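Local coordinates for argonaute protein (PDB 5I4A), which uses short 5'-hydroxyl RNA guides to bind complementary single-stranded DNA or RNA targets and cleave them, with manganese as preferred metal for DNA, at residues I516-F522 with T541-K547. Sequence-based numbering, arbitrary orientation.
Sequences ILRDGRF and TLVEVNK. With nucleotides of chain B.
Glu544 carries its CG anti to the carbonyl carbon (chi1 -66°) and stays extended beyond it, which takes its carboxylate past Gly520 to the backbone of Phe522, in the turn leaving strand 513-519. There Glu544 OE2 accepts a 2.8 Å hydrogen bond from Phe522 N, met from above the carboxylate plane, while Glu544 CG lies 3.5 Å from Phe522 CD1 at the ring edge; ring and carboxylate are nearly coplanar. Arg518 CG sits over the centre of one ring face, and its guanidinium pairs with Glu524. With an alanine here in place of Glu544, Phe522 N would probably lose this acceptor and the ring edge its neighbouring CG. Between the backbones, the parallel strands alternate their bonds, Val543 accepting from Arg518 N (2.8 Å to Val543 O) and donating to Ile516 O. Leu517 CD2 packs 3.8 Å from Val543 CB on the face covered by helix 621-631, whereas Ile516 and Leu542 lie side by side on the other. Just after strand 513-519, Gly520 N donates to Val545 O (2.7 Å), and Arg521 meets the phosphates of the bound RNA, its NH1 forming a salt bridge with one. Lys547 NZ approaches Asp519 OD2 at 3.4 Å, a weak salt bridge beside Asp449 and Asn627. Such neighbouring parallel strands, one ending in an acidic residue inferred to be catalytic, exemplify the RNase H fold of the PIWI domain.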
loop_
_atom_site.group_PDB
_atom_site.type_symbol
_atom_site.label_atom_id
_atom_site.label_comp_id
_atom_site.label_asym_id
_atom_site.label_seq_id
_atom_site.Cartn_x
_atom_site.Cartn_y
_atom_site.Cartn_z
ATOM N N ILE A 516 2.664 -12.109 14.011
ATOM C CA ILE A 516 3.444 -11.973 12.786
ATOM C C ILE A 516 2.477 -11.532 11.696
ATOM O O ILE A 516 1.675 -12.330 11.196
ATOM C CB ILE A 516 4.170 -13.269 12.407
ATOM C CG1 ILE A 516 5.182 -13.658 13.486
ATOM C CG2 ILE A 516 4.872 -13.114 11.066
ATOM C CD1 ILE A 516 4.618 -14.583 14.548
ATOM N N LEU A 517 2.548 -10.257 11.332
ATOM C CA LEU A 517 1.699 -9.687 10.298
ATOM C C LEU A 517 2.506 -9.580 9.010
ATOM O O LEU A 517 3.592 -8.991 8.998
ATOM C CB LEU A 517 1.173 -8.317 10.723
ATOM C CG LEU A 517 0.888 -8.139 12.219
ATOM C CD1 LEU A 517 0.440 -6.716 12.509
ATOM C CD2 LEU A 517 -0.143 -9.139 12.724
ATOM N N ARG A 518 1.980 -10.157 7.936
ATOM C CA ARG A 518 2.685 -10.262 6.668
ATOM C C ARG A 518 2.015 -9.381 5.622
ATOM O O ARG A 518 0.789 -9.402 5.476
ATOM C CB ARG A 518 2.717 -11.718 6.195
ATOM C CG ARG A 518 3.275 -11.933 4.800
ATOM C CD ARG A 518 4.753 -11.588 4.714
ATOM N NE ARG A 518 5.310 -11.980 3.422
ATOM C CZ ARG A 518 5.985 -13.104 3.209
ATOM N NH1 ARG A 518 6.201 -13.951 4.207
ATOM N NH2 ARG A 518 6.445 -13.380 1.998
ATOM N N ASP A 519 2.824 -8.608 4.901
ATOM C CA ASP A 519 2.346 -7.823 3.765
ATOM C C ASP A 519 2.075 -8.780 2.613
ATOM O O ASP A 519 2.988 -9.179 1.887
ATOM C CB ASP A 519 3.370 -6.760 3.384
ATOM C CG ASP A 519 2.946 -5.938 2.177
ATOM O OD1 ASP A 519 1.752 -5.974 1.807
ATOM O OD2 ASP A 519 3.810 -5.244 1.603
ATOM N N GLY A 520 0.815 -9.152 2.446
ATOM C CA GLY A 520 0.441 -10.161 1.482
ATOM C C GLY A 520 0.335 -11.533 2.114
ATOM O O GLY A 520 0.127 -11.687 3.320
ATOM N N ARG A 521 0.495 -12.548 1.273
ATOM C CA ARG A 521 0.339 -13.930 1.694
ATOM C C ARG A 521 1.699 -14.597 1.872
ATOM O O ARG A 521 2.657 -14.292 1.151
ATOM C CB ARG A 521 -0.505 -14.711 0.687
ATOM C CG ARG A 521 -0.064 -14.584 -0.763
ATOM C CD ARG A 521 -1.158 -15.085 -1.700
ATOM N NE ARG A 521 -0.660 -15.389 -3.040
ATOM C CZ ARG A 521 -0.718 -14.553 -4.073
ATOM N NH1 ARG A 521 -1.254 -13.348 -3.929
ATOM N NH2 ARG A 521 -0.238 -14.923 -5.253
ATOM N N PHE A 522 1.778 -15.497 2.853
ATOM C CA PHE A 522 2.973 -16.305 3.065
ATOM C C PHE A 522 3.152 -17.246 1.880
ATOM O O PHE A 522 2.361 -18.177 1.693
ATOM C CB PHE A 522 2.860 -17.106 4.360
ATOM C CG PHE A 522 2.948 -16.274 5.615
ATOM C CD1 PHE A 522 1.820 -15.666 6.144
ATOM C CD2 PHE A 522 4.150 -16.130 6.288
ATOM C CE1 PHE A 522 1.890 -14.920 7.306
ATOM C CE2 PHE A 522 4.232 -15.381 7.452
ATOM C CZ PHE A 522 3.098 -14.775 7.961
ATOM N N THR A 541 0.693 -16.176 16.246
ATOM C CA THR A 541 -0.345 -16.196 15.228
ATOM C C THR A 541 0.252 -15.678 13.928
ATOM O O THR A 541 1.062 -14.746 13.937
ATOM C CB THR A 541 -1.561 -15.352 15.634
ATOM O OG1 THR A 541 -2.485 -15.288 14.540
ATOM C CG2 THR A 541 -1.138 -13.937 16.023
ATOM N N LEU A 542 -0.137 -16.296 12.819
ATOM C CA LEU A 542 0.337 -15.918 11.493
ATOM C C LEU A 542 -0.797 -15.227 10.752
ATOM O O LEU A 542 -1.873 -15.808 10.578
ATOM C CB LEU A 542 0.835 -17.137 10.718
ATOM C CG LEU A 542 2.030 -17.812 11.387
ATOM C CD1 LEU A 542 2.660 -18.851 10.471
ATOM C CD2 LEU A 542 3.037 -16.752 11.798
ATOM N N VAL A 543 -0.552 -13.993 10.320
ATOM C CA VAL A 543 -1.590 -13.123 9.785
ATOM C C VAL A 543 -1.163 -12.630 8.411
ATOM O O VAL A 543 -0.045 -12.128 8.244
ATOM C CB VAL A 543 -1.868 -11.934 10.722
ATOM C CG1 VAL A 543 -2.961 -11.063 10.147
ATOM C CG2 VAL A 543 -2.237 -12.423 12.115
ATOM N N GLU A 544 -2.052 -12.769 7.431
ATOM C CA GLU A 544 -1.842 -12.229 6.094
ATOM C C GLU A 544 -2.689 -10.973 5.942
ATOM O O GLU A 544 -3.906 -11.008 6.160
ATOM C CB GLU A 544 -2.205 -13.254 5.021
ATOM C CG GLU A 544 -1.305 -14.472 5.003
ATOM C CD GLU A 544 -1.695 -15.464 3.927
ATOM O OE1 GLU A 544 -2.839 -15.385 3.430
ATOM O OE2 GLU A 544 -0.853 -16.317 3.572
ATOM N N VAL A 545 -2.043 -9.870 5.576
ATOM C CA VAL A 545 -2.694 -8.576 5.424
ATOM C C VAL A 545 -2.625 -8.171 3.959
ATOM O O VAL A 545 -1.541 -8.150 3.364
ATOM C CB VAL A 545 -2.042 -7.510 6.322
ATOM C CG1 VAL A 545 -2.733 -6.175 6.149
ATOM C CG2 VAL A 545 -2.078 -7.948 7.780
ATOM N N ASN A 546 -3.777 -7.847 3.381
ATOM C CA ASN A 546 -3.873 -7.421 1.987
ATOM C C ASN A 546 -4.427 -6.001 1.970
ATOM O O ASN A 546 -5.639 -5.796 2.091
ATOM C CB ASN A 546 -4.748 -8.378 1.178
ATOM C CG ASN A 546 -4.808 -8.013 -0.298
ATOM O OD1 ASN A 546 -4.114 -7.106 -0.757
ATOM N ND2 ASN A 546 -5.637 -8.727 -1.051
ATOM N N LYS A 547 -3.537 -5.021 1.811
ATOM C CA LYS A 547 -3.957 -3.629 1.718
ATOM C C LYS A 547 -4.676 -3.323 0.413
ATOM O O LYS A 547 -5.236 -2.232 0.274
ATOM C CB LYS A 547 -2.745 -2.709 1.862
ATOM C CG LYS A 547 -1.849 -2.683 0.637
ATOM C CD LYS A 547 -0.396 -2.906 1.014
ATOM C CE LYS A 547 0.533 -2.582 -0.144
ATOM N NZ LYS A 547 1.958 -2.695 0.266
ATOM P P C B 12 0.148 -17.301 -7.399
ATOM O OP1 C B 12 -0.552 -17.234 -6.096
ATOM O OP2 C B 12 1.625 -17.349 -7.409
ATOM O "O5'" C B 12 -0.357 -18.575 -8.226
#